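Local coordinates for protein soluble lytic murein transglycosylase (Pseudomonas aeruginosa, PDB 5OHU) that turns over cell-wall peptidoglycan as a lytic transglycosylase, probably by breaking glycosidic bonds within or at the ends of its glycan strands, at residues K142-W153 and L166-L176; L207-V217 and R229-T237. All blocks are in the same frame, centred on the assembly; numbering follows the deposited sequence. Where two conformers were deposited one is given.

Contact 1. Residues K142-W153 and L166-L176; sequences KAEGYATSERLW and LFGLWQGEGQL
Lys142 NZ and Glu173 form a salt bridge, with NZ 2.8 Å from OE2, on the syn side of that oxygen and near the carboxylate plane. The lysine chain bends at its last torsion, which brings NZ round to the acid, and the same nitrogen also donates to Leu137 O in helix 126-138.

Inward from this pair the contact is aromatic. Helices 142-153 and 166-172 cross at -122°, and the Trp170 indole enters as a knob among Tyr146, Ser149, Glu150 and Trp153. Trp170 turns its CG away from the backbone N (chi1 -174°), and the indole thereby reaches Ser149, whose CB stands 3.4 Å from the centroid of the Trp170 five-membered ring, almost on the ring normal. Gln175 CB lies against the opposite face. The Trp170 edge also turns toward the Tyr146 face in an offset edge-to-face pair, while Gln175 CG sits 3.8 Å from the Tyr146 ring centroid, a CH-pi contact over the face.

At the far end Trp153 sets the edge of its six-membered ring over the middle of Phe167, with planes at 89° and centroids 4.9 Å apart. One Trp153 face receives both Trp170 CZ3 and Leu176 CD1, the latter 3.6 Å from Trp153 CE2. Its indole nitrogen donates to Lys180 O, which should limit rotation of the ring.

Ser149 OG bonds back to Gly145 O at 2.9 Å, reaching it from the face opposite Ser149 N; Leu166 CG packs 3.4 Å from that hydroxyl oxygen. Gly174, with positive phi, closes the second helix in a Schellman motif. The Ser149 hydroxyl and Trp153 N-H thus have acceptors outside the facing segment; rings and apolar side chains join the helices, with one ion pair near Lys142.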
loop_
_atom_site.group_PDB
_atom_site.type_symbol
_atom_site.label_atom_id
_atom_site.label_comp_id
_atom_site.label_asym_id
_atom_site.label_seq_id
_atom_site.Cartn_x
_atom_site.Cartn_y
_atom_site.Cartn_z
ATOM N N LYS A 142 13.704 34.310 5.404
ATOM C CA LYS A 142 12.269 34.561 5.515
ATOM C C LYS A 142 11.514 34.005 4.321
ATOM O O LYS A 142 10.462 33.376 4.474
ATOM C CB LYS A 142 12.001 36.056 5.662
ATOM C CG LYS A 142 12.430 36.588 6.994
ATOM C CD LYS A 142 11.616 37.774 7.401
ATOM C CE LYS A 142 11.891 38.116 8.853
ATOM N NZ LYS A 142 11.365 37.053 9.753
ATOM N N ALA A 143 12.032 34.240 3.118
ATOM C CA ALA A 143 11.359 33.743 1.929
ATOM C C ALA A 143 11.228 32.231 1.978
ATOM O O ALA A 143 10.166 31.682 1.669
ATOM C CB ALA A 143 12.111 34.189 0.676
ATOM N N GLU A 144 12.293 31.539 2.385
ATOM C CA GLU A 144 12.209 30.091 2.509
ATOM C C GLU A 144 11.356 29.685 3.705
ATOM O O GLU A 144 10.690 28.645 3.660
ATOM C CB GLU A 144 13.607 29.480 2.611
ATOM C CG GLU A 144 14.500 29.755 1.404
ATOM C CD GLU A 144 15.457 30.920 1.622
ATOM O OE1 GLU A 144 15.016 32.006 2.060
ATOM O OE2 GLU A 144 16.665 30.740 1.356
ATOM N N GLY A 145 11.365 30.488 4.770
ATOM C CA GLY A 145 10.552 30.177 5.936
ATOM C C GLY A 145 9.069 30.358 5.676
ATOM O O GLY A 145 8.243 29.581 6.165
ATOM N N TYR A 146 8.713 31.389 4.903
ATOM C CA TYR A 146 7.342 31.522 4.425
ATOM C C TYR A 146 6.946 30.310 3.590
ATOM O O TYR A 146 5.865 29.737 3.773
ATOM C CB TYR A 146 7.180 32.819 3.623
ATOM C CG TYR A 146 7.316 34.107 4.434
ATOM C CD1 TYR A 146 7.562 34.077 5.797
ATOM C CD2 TYR A 146 7.173 35.348 3.830
ATOM C CE1 TYR A 146 7.676 35.235 6.531
ATOM C CE2 TYR A 146 7.285 36.516 4.557
ATOM C CZ TYR A 146 7.540 36.454 5.911
ATOM O OH TYR A 146 7.659 37.609 6.658
ATOM N N ALA A 147 7.821 29.873 2.689
ATOM C CA ALA A 147 7.471 28.712 1.884
ATOM C C ALA A 147 7.361 27.453 2.732
ATOM O O ALA A 147 6.571 26.561 2.414
ATOM C CB ALA A 147 8.487 28.510 0.768
ATOM N N THR A 148 8.137 27.351 3.810
ATOM C CA THR A 148 7.983 26.199 4.690
ATOM C C THR A 148 6.667 26.270 5.454
ATOM O O THR A 148 5.961 25.264 5.582
ATOM C CB THR A 148 9.159 26.112 5.664
ATOM O OG1 THR A 148 10.385 26.074 4.927
ATOM C CG2 THR A 148 9.048 24.855 6.535
ATOM N N SER A 149 6.330 27.454 5.972
ATOM C CA SER A 149 5.067 27.641 6.677
ATOM C C SER A 149 3.879 27.258 5.802
ATOM O O SER A 149 3.006 26.488 6.220
ATOM C CB SER A 149 4.932 29.097 7.132
ATOM O OG SER A 149 6.004 29.477 7.959
ATOM N N GLU A 150 3.821 27.800 4.584
ATOM C CA GLU A 150 2.663 27.565 3.728
ATOM C C GLU A 150 2.513 26.089 3.403
ATOM O O GLU A 150 1.407 25.541 3.469
ATOM C CB GLU A 150 2.780 28.389 2.450
ATOM C CG GLU A 150 1.537 28.360 1.587
ATOM C CD GLU A 150 1.465 29.547 0.656
ATOM O OE1 GLU A 150 1.731 30.681 1.110
ATOM O OE2 GLU A 150 1.149 29.346 -0.532
ATOM N N ARG A 151 3.621 25.423 3.075
ATOM C CA ARG A 151 3.567 23.993 2.773
ATOM C C ARG A 151 3.074 23.184 3.972
ATOM O O ARG A 151 2.291 22.239 3.821
ATOM C CB ARG A 151 4.949 23.507 2.329
ATOM C CG ARG A 151 5.011 22.023 1.994
ATOM C CD ARG A 151 6.441 21.559 1.713
ATOM N NE ARG A 151 7.309 21.637 2.893
ATOM C CZ ARG A 151 7.459 20.662 3.790
ATOM N NH1 ARG A 151 6.796 19.516 3.662
ATOM N NH2 ARG A 151 8.277 20.833 4.824
ATOM N N LEU A 152 3.544 23.512 5.169
ATOM C CA LEU A 152 3.041 22.816 6.343
ATOM C C LEU A 152 1.644 23.278 6.715
ATOM O O LEU A 152 0.926 22.542 7.400
ATOM C CB LEU A 152 3.985 23.011 7.531
ATOM C CG LEU A 152 5.297 22.264 7.305
ATOM C CD1 LEU A 152 6.433 22.941 8.081
ATOM C CD2 LEU A 152 5.122 20.827 7.718
ATOM N N TRP A 153 1.261 24.486 6.296
ATOM C CA TRP A 153 -0.059 25.003 6.617
ATOM C C TRP A 153 -1.116 24.381 5.715
ATOM O O TRP A 153 -2.230 24.096 6.172
ATOM C CB TRP A 153 -0.075 26.533 6.496
ATOM C CG TRP A 153 -1.461 27.113 6.544
ATOM C CD1 TRP A 153 -2.256 27.449 5.479
ATOM C CD2 TRP A 153 -2.222 27.407 7.722
ATOM N NE1 TRP A 153 -3.458 27.935 5.923
ATOM C CE2 TRP A 153 -3.468 27.918 7.295
ATOM C CE3 TRP A 153 -1.973 27.278 9.097
ATOM C CZ2 TRP A 153 -4.467 28.288 8.189
ATOM C CZ3 TRP A 153 -2.956 27.644 9.985
ATOM C CH2 TRP A 153 -4.193 28.151 9.531
ATOM N N LEU A 166 5.083 28.113 14.497
ATOM C CA LEU A 166 5.485 28.601 13.182
ATOM C C LEU A 166 4.364 29.400 12.535
ATOM O O LEU A 166 4.583 30.518 12.049
ATOM C CB LEU A 166 5.872 27.420 12.294
ATOM C CG LEU A 166 6.293 27.750 10.860
ATOM C CD1 LEU A 166 7.594 28.553 10.854
ATOM C CD2 LEU A 166 6.455 26.474 10.062
ATOM N N PHE A 167 3.154 28.830 12.516
ATOM C CA PHE A 167 2.011 29.522 11.934
ATOM C C PHE A 167 1.791 30.857 12.628
ATOM O O PHE A 167 1.514 31.862 11.970
ATOM C CB PHE A 167 0.744 28.662 12.038
ATOM C CG PHE A 167 0.840 27.325 11.331
ATOM C CD1 PHE A 167 1.758 27.121 10.295
ATOM C CD2 PHE A 167 0.005 26.268 11.721
ATOM C CE1 PHE A 167 1.847 25.892 9.656
ATOM C CE2 PHE A 167 0.069 25.051 11.091
ATOM C CZ PHE A 167 0.998 24.849 10.042
ATOM N N GLY A 168 1.908 30.871 13.965
ATOM C CA GLY A 168 1.859 32.125 14.707
ATOM C C GLY A 168 2.876 33.145 14.225
ATOM O O GLY A 168 2.556 34.324 14.047
ATOM N N LEU A 169 4.127 32.720 14.037
ATOM C CA LEU A 169 5.125 33.656 13.525
ATOM C C LEU A 169 4.759 34.114 12.126
ATOM O O LEU A 169 4.881 35.299 11.789
ATOM C CB LEU A 169 6.505 33.015 13.515
ATOM C CG LEU A 169 7.058 32.681 14.887
ATOM C CD1 LEU A 169 8.309 31.829 14.709
ATOM C CD2 LEU A 169 7.361 33.968 15.648
ATOM N N TRP A 170 4.299 33.173 11.308
ATOM C CA TRP A 170 3.931 33.447 9.926
ATOM C C TRP A 170 2.735 34.393 9.858
ATOM O O TRP A 170 2.737 35.365 9.097
ATOM C CB TRP A 170 3.637 32.099 9.278
ATOM C CG TRP A 170 3.357 32.037 7.849
ATOM C CD1 TRP A 170 4.134 32.499 6.826
ATOM C CD2 TRP A 170 2.250 31.363 7.251
ATOM N NE1 TRP A 170 3.552 32.178 5.621
ATOM C CE2 TRP A 170 2.392 31.488 5.858
ATOM C CE3 TRP A 170 1.134 30.690 7.763
ATOM C CZ2 TRP A 170 1.459 30.961 4.966
ATOM C CZ3 TRP A 170 0.214 30.164 6.878
ATOM C CH2 TRP A 170 0.385 30.298 5.491
ATOM N N GLN A 171 1.708 34.125 10.663
ATOM C CA GLN A 171 0.584 35.049 10.780
ATOM C C GLN A 171 1.031 36.407 11.312
ATOM O O GLN A 171 0.532 37.447 10.872
ATOM C CB GLN A 171 -0.482 34.440 11.689
ATOM C CG GLN A 171 -1.687 35.319 11.944
ATOM C CD GLN A 171 -2.660 34.670 12.901
ATOM O OE1 GLN A 171 -2.259 34.058 13.893
ATOM N NE2 GLN A 171 -3.949 34.776 12.599
ATOM N N GLY A 172 1.960 36.416 12.271
ATOM C CA GLY A 172 2.446 37.672 12.812
ATOM C C GLY A 172 3.144 38.531 11.779
ATOM O O GLY A 172 3.169 39.756 11.899
ATOM N N GLU A 173 3.720 37.912 10.752
ATOM C CA GLU A 173 4.363 38.652 9.680
ATOM C C GLU A 173 3.439 38.858 8.488
ATOM O O GLU A 173 3.916 39.106 7.374
ATOM C CB GLU A 173 5.657 37.955 9.269
ATOM C CG GLU A 173 6.624 37.821 10.437
ATOM C CD GLU A 173 8.012 37.402 10.013
ATOM O OE1 GLU A 173 8.333 37.559 8.816
ATOM O OE2 GLU A 173 8.776 36.912 10.876
ATOM N N GLY A 174 2.124 38.748 8.705
ATOM C CA GLY A 174 1.138 39.180 7.732
ATOM C C GLY A 174 0.938 38.263 6.554
ATOM O O GLY A 174 0.457 38.706 5.512
ATOM N N GLN A 175 1.285 36.990 6.686
ATOM C CA GLN A 175 1.237 36.079 5.553
ATOM C C GLN A 175 -0.015 35.229 5.508
ATOM O O GLN A 175 -0.272 34.597 4.484
ATOM C CB GLN A 175 2.448 35.152 5.581
ATOM C CG GLN A 175 3.747 35.901 5.615
ATOM C CD GLN A 175 3.852 36.887 4.471
ATOM O OE1 GLN A 175 3.961 38.095 4.692
ATOM N NE2 GLN A 175 3.812 36.380 3.241
ATOM N N LEU A 176 -0.788 35.172 6.585
ATOM C CA LEU A 176 -1.921 34.253 6.647
ATOM C C LEU A 176 -3.162 34.984 6.148
ATOM O O LEU A 176 -3.942 35.554 6.909
ATOM C CB LEU A 176 -2.099 33.716 8.061
ATOM C CG LEU A 176 -3.275 32.751 8.194
ATOM C CD1 LEU A 176 -3.047 31.521 7.342
ATOM C CD2 LEU A 176 -3.479 32.381 9.641
#

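Contact 2. Residues L207-V217 and R229-T237; sequences LGNQGALMVSV and RFSQRDHAT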
loop_
_atom_site.group_PDB
_atom_site.type_symbol
_atom_site.label_atom_id
_atom_site.label_comp_id
_atom_site.label_asym_id
_atom_site.label_seq_id
_atom_site.Cartn_x
_atom_site.Cartn_y
_atom_site.Cartn_z
ATOM N N LEU A 207 -15.733 35.276 4.658
ATOM C CA LEU A 207 -16.273 34.086 4.019
ATOM C C LEU A 207 -16.833 33.077 5.013
ATOM O O LEU A 207 -17.019 31.905 4.658
ATOM C CB LEU A 207 -15.202 33.428 3.152
ATOM C CG LEU A 207 -14.781 34.164 1.885
ATOM C CD1 LEU A 207 -13.605 33.447 1.238
ATOM C CD2 LEU A 207 -15.954 34.224 0.941
ATOM N N GLY A 208 -17.107 33.504 6.247
ATOM C CA GLY A 208 -17.575 32.573 7.265
ATOM C C GLY A 208 -18.851 31.830 6.894
ATOM O O GLY A 208 -19.039 30.681 7.303
ATOM N N ASN A 209 -19.745 32.471 6.130
ATOM C CA ASN A 209 -20.974 31.811 5.698
ATOM C C ASN A 209 -20.671 30.661 4.751
ATOM O O ASN A 209 -21.083 29.521 4.984
ATOM C CB ASN A 209 -21.912 32.807 5.011
ATOM C CG ASN A 209 -22.631 33.709 5.990
ATOM O OD1 ASN A 209 -22.662 33.446 7.196
ATOM N ND2 ASN A 209 -23.216 34.785 5.471
ATOM N N GLN A 210 -19.969 30.958 3.655
ATOM C CA GLN A 210 -19.604 29.920 2.708
ATOM C C GLN A 210 -18.752 28.841 3.364
ATOM O O GLN A 210 -18.832 27.672 2.973
ATOM C CB GLN A 210 -18.866 30.529 1.516
ATOM C CG GLN A 210 -19.707 31.442 0.658
ATOM C CD GLN A 210 -19.548 32.899 1.042
ATOM O OE1 GLN A 210 -19.395 33.234 2.221
ATOM N NE2 GLN A 210 -19.565 33.778 0.041
ATOM N N GLY A 211 -17.945 29.210 4.363
ATOM C CA GLY A 211 -17.114 28.227 5.041
ATOM C C GLY A 211 -17.940 27.225 5.823
ATOM O O GLY A 211 -17.685 26.021 5.786
ATOM N N ALA A 212 -18.958 27.708 6.522
ATOM C CA ALA A 212 -19.887 26.801 7.179
ATOM C C ALA A 212 -20.623 25.949 6.153
ATOM O O ALA A 212 -20.906 24.767 6.388
ATOM C CB ALA A 212 -20.874 27.604 8.032
ATOM N N LEU A 213 -20.921 26.539 4.998
ATOM C CA LEU A 213 -21.587 25.806 3.934
ATOM C C LEU A 213 -20.685 24.718 3.395
ATOM O O LEU A 213 -21.146 23.611 3.076
ATOM C CB LEU A 213 -21.984 26.777 2.825
ATOM C CG LEU A 213 -23.246 26.513 2.030
ATOM C CD1 LEU A 213 -24.381 26.119 2.992
ATOM C CD2 LEU A 213 -23.609 27.785 1.242
ATOM N N MET A 214 -19.392 25.016 3.274
ATOM C CA MET A 214 -18.456 23.991 2.842
ATOM C C MET A 214 -18.494 22.794 3.783
ATOM O O MET A 214 -18.572 21.647 3.331
ATOM C CB MET A 214 -17.044 24.562 2.745
ATOM C CG MET A 214 -16.009 23.521 2.354
ATOM S SD MET A 214 -14.515 24.276 1.696
ATOM C CE MET A 214 -15.049 24.689 0.037
ATOM N N VAL A 215 -18.466 23.043 5.094
ATOM C CA VAL A 215 -18.457 21.933 6.045
ATOM C C VAL A 215 -19.746 21.121 5.932
ATOM O O VAL A 215 -19.718 19.888 5.874
ATOM C CB VAL A 215 -18.224 22.450 7.480
ATOM C CG1 VAL A 215 -18.329 21.290 8.491
ATOM C CG2 VAL A 215 -16.856 23.161 7.588
ATOM N N SER A 216 -20.895 21.802 5.901
ATOM C CA SER A 216 -22.183 21.118 5.790
ATOM C C SER A 216 -22.274 20.276 4.523
ATOM O O SER A 216 -22.757 19.140 4.554
ATOM C CB SER A 216 -23.314 22.138 5.821
ATOM O OG SER A 216 -24.569 21.471 5.759
ATOM N N VAL A 217 -21.811 20.819 3.399
ATOM C CA VAL A 217 -21.860 20.086 2.141
ATOM C C VAL A 217 -20.885 18.917 2.167
ATOM O O VAL A 217 -21.169 17.846 1.622
ATOM C CB VAL A 217 -21.581 21.048 0.969
ATOM C CG1 VAL A 217 -21.263 20.294 -0.315
ATOM C CG2 VAL A 217 -22.764 21.991 0.775
ATOM N N ARG A 229 -30.323 26.944 -3.851
ATOM C CA ARG A 229 -29.580 27.435 -2.702
ATOM C C ARG A 229 -28.101 27.634 -3.003
ATOM O O ARG A 229 -27.420 28.351 -2.266
ATOM C CB ARG A 229 -29.747 26.463 -1.522
ATOM C CG ARG A 229 -29.560 27.064 -0.131
ATOM C CD ARG A 229 -28.144 26.827 0.390
ATOM N NE ARG A 229 -27.788 27.651 1.551
ATOM C CZ ARG A 229 -27.259 28.871 1.475
ATOM N NH1 ARG A 229 -27.045 29.426 0.289
ATOM N NH2 ARG A 229 -26.945 29.539 2.583
ATOM N N PHE A 230 -27.586 27.023 -4.069
ATOM C CA PHE A 230 -26.159 27.115 -4.347
ATOM C C PHE A 230 -25.912 27.874 -5.645
ATOM O O PHE A 230 -25.143 27.427 -6.492
ATOM C CB PHE A 230 -25.551 25.711 -4.387
ATOM C CG PHE A 230 -25.624 24.997 -3.067
ATOM C CD1 PHE A 230 -24.621 25.162 -2.112
ATOM C CD2 PHE A 230 -26.713 24.211 -2.754
ATOM C CE1 PHE A 230 -24.689 24.524 -0.898
ATOM C CE2 PHE A 230 -26.791 23.567 -1.532
ATOM C CZ PHE A 230 -25.778 23.722 -0.602
ATOM N N SER A 231 -26.525 29.051 -5.773
ATOM C CA SER A 231 -26.616 29.794 -7.025
ATOM C C SER A 231 -25.725 31.031 -7.110
ATOM O O SER A 231 -25.538 31.557 -8.209
ATOM C CB SER A 231 -28.065 30.243 -7.238
ATOM O OG SER A 231 -28.471 31.065 -6.147
ATOM N N GLN A 232 -25.198 31.515 -5.994
ATOM C CA GLN A 232 -24.423 32.748 -5.977
ATOM C C GLN A 232 -23.144 32.612 -6.803
ATOM O O GLN A 232 -22.319 31.726 -6.552
ATOM C CB GLN A 232 -24.113 33.083 -4.526
ATOM C CG GLN A 232 -23.382 34.364 -4.286
ATOM C CD GLN A 232 -23.335 34.684 -2.812
ATOM O OE1 GLN A 232 -24.234 35.338 -2.285
ATOM N NE2 GLN A 232 -22.306 34.194 -2.127
ATOM N N ARG A 233 -22.970 33.495 -7.788
ATOM C CA ARG A 233 -21.905 33.330 -8.785
ATOM C C ARG A 233 -20.584 33.911 -8.275
ATOM O O ARG A 233 -20.077 34.918 -8.772
ATOM C CB ARG A 233 -22.289 33.980 -10.108
ATOM C CG ARG A 233 -23.638 33.610 -10.660
ATOM C CD ARG A 233 -23.758 34.052 -12.129
ATOM N NE ARG A 233 -22.933 33.235 -13.024
ATOM C CZ ARG A 233 -23.405 32.510 -14.040
ATOM N NH1 ARG A 233 -24.704 32.510 -14.316
ATOM N NH2 ARG A 233 -22.576 31.793 -14.789
ATOM N N ASP A 234 -20.009 33.244 -7.274
ATOM C CA ASP A 234 -18.682 33.594 -6.784
ATOM C C ASP A 234 -17.834 32.332 -6.674
ATOM O O ASP A 234 -18.346 31.208 -6.712
ATOM C CB ASP A 234 -18.748 34.345 -5.439
ATOM C CG ASP A 234 -19.435 33.548 -4.334
ATOM O OD1 ASP A 234 -19.138 32.349 -4.156
ATOM O OD2 ASP A 234 -20.272 34.136 -3.625
ATOM N N HIS A 235 -16.517 32.526 -6.537
ATOM C CA HIS A 235 -15.600 31.394 -6.490
ATOM C C HIS A 235 -15.806 30.558 -5.233
ATOM O O HIS A 235 -15.605 29.341 -5.253
ATOM C CB HIS A 235 -14.159 31.904 -6.582
ATOM C CG HIS A 235 -13.871 32.682 -7.834
ATOM N ND1 HIS A 235 -12.890 33.650 -7.902
ATOM C CD2 HIS A 235 -14.429 32.628 -9.066
ATOM C CE1 HIS A 235 -12.861 34.161 -9.120
ATOM N NE2 HIS A 235 -13.786 33.559 -9.846
ATOM N N ALA A 236 -16.186 31.199 -4.128
ATOM C CA ALA A 236 -16.426 30.456 -2.900
ATOM C C ALA A 236 -17.534 29.430 -3.105
ATOM O O ALA A 236 -17.373 28.247 -2.785
ATOM C CB ALA A 236 -16.779 31.418 -1.763
ATOM N N THR A 237 -18.657 29.866 -3.673
ATOM C CA THR A 237 -19.762 28.952 -3.915
ATOM C C THR A 237 -19.358 27.853 -4.896
ATOM O O THR A 237 -19.724 26.683 -4.717
ATOM C CB THR A 237 -20.970 29.750 -4.399
ATOM O OG1 THR A 237 -21.306 30.724 -3.391
ATOM C CG2 THR A 237 -22.173 28.850 -4.640
#
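Phe230 meets Leu213 and Val217 in the close-packed part of this contact. Val217 CG2 lies 3.6 Å from Phe230 CE1, and Leu213 CG approaches the same ring carbon at 3.8 Å, both obliquely to the ring. Phe230 has CG anti to its carbonyl carbon (chi1 -64°), which carries the phenyl group to the helix although its CB does not aim there. Leu224 and Val241 also touch this side chain, in keeping with its burial.

A second close patch forms round Ala236, whose methyl CB is 3.8 Å from Gln210 CG and also meets a methyl of Leu207. Here the CA atoms of Gln210 and Ala236 come to 6.5 Å, the nearest backbone approach of the two segments.

The outer side is looser. Leu213 CD2 stands over the centre of the exposed Arg229 guanidinium, 3.8 Å from CZ, an apolar methyl on a flat charged group. The Gln210 amide, swung round by a bend at chi2, brings NE2 to 3.5 Å from Gln232 NE2, with the two amide planes steeply inclined to each other. No hydrogen bond joins the two segments anywhere, so apolar side chains and aliphatic stems carry the contact.

Polar order is instead local to 229-237. Asp234 OD1 accepts from Thr237 N at 2.6 Å, with an N-H...O angle of 168°, and from Thr237 OG1 at 2.8 Å, the hydroxyl arriving out of the carboxylate plane. Gln232 NE2 donates to the other oxygen, Asp234 OD2. The carboxylate is thereby held on both oxygens at the first turn of the helix. This is a classic aspartate N-cap, here starting helix 235-251 where it packs beside helix 208-219, as in the helical solenoids of Slt70-like proteins.

In the fold
Contact 1 closes before contact 2 opens, so the two lie in series along the all-helical arc. Their centres are about 27 Å apart and their nearest atoms about 11 Å, with no direct touch. Helix 178-190 lies between them: Lys180, Val181 and Arg184 meet contact 1, whereas Trp182 and Lys186 meet contact 2. Both sit on the same side of the chain's centre, about 33 and 35 Å from it for contacts 1 and 2. No bound substrate marks an active site at either contact. A phosphate ion, probably from crystallisation, lies about 4 Å from the side chain of Phe167 in contact 1.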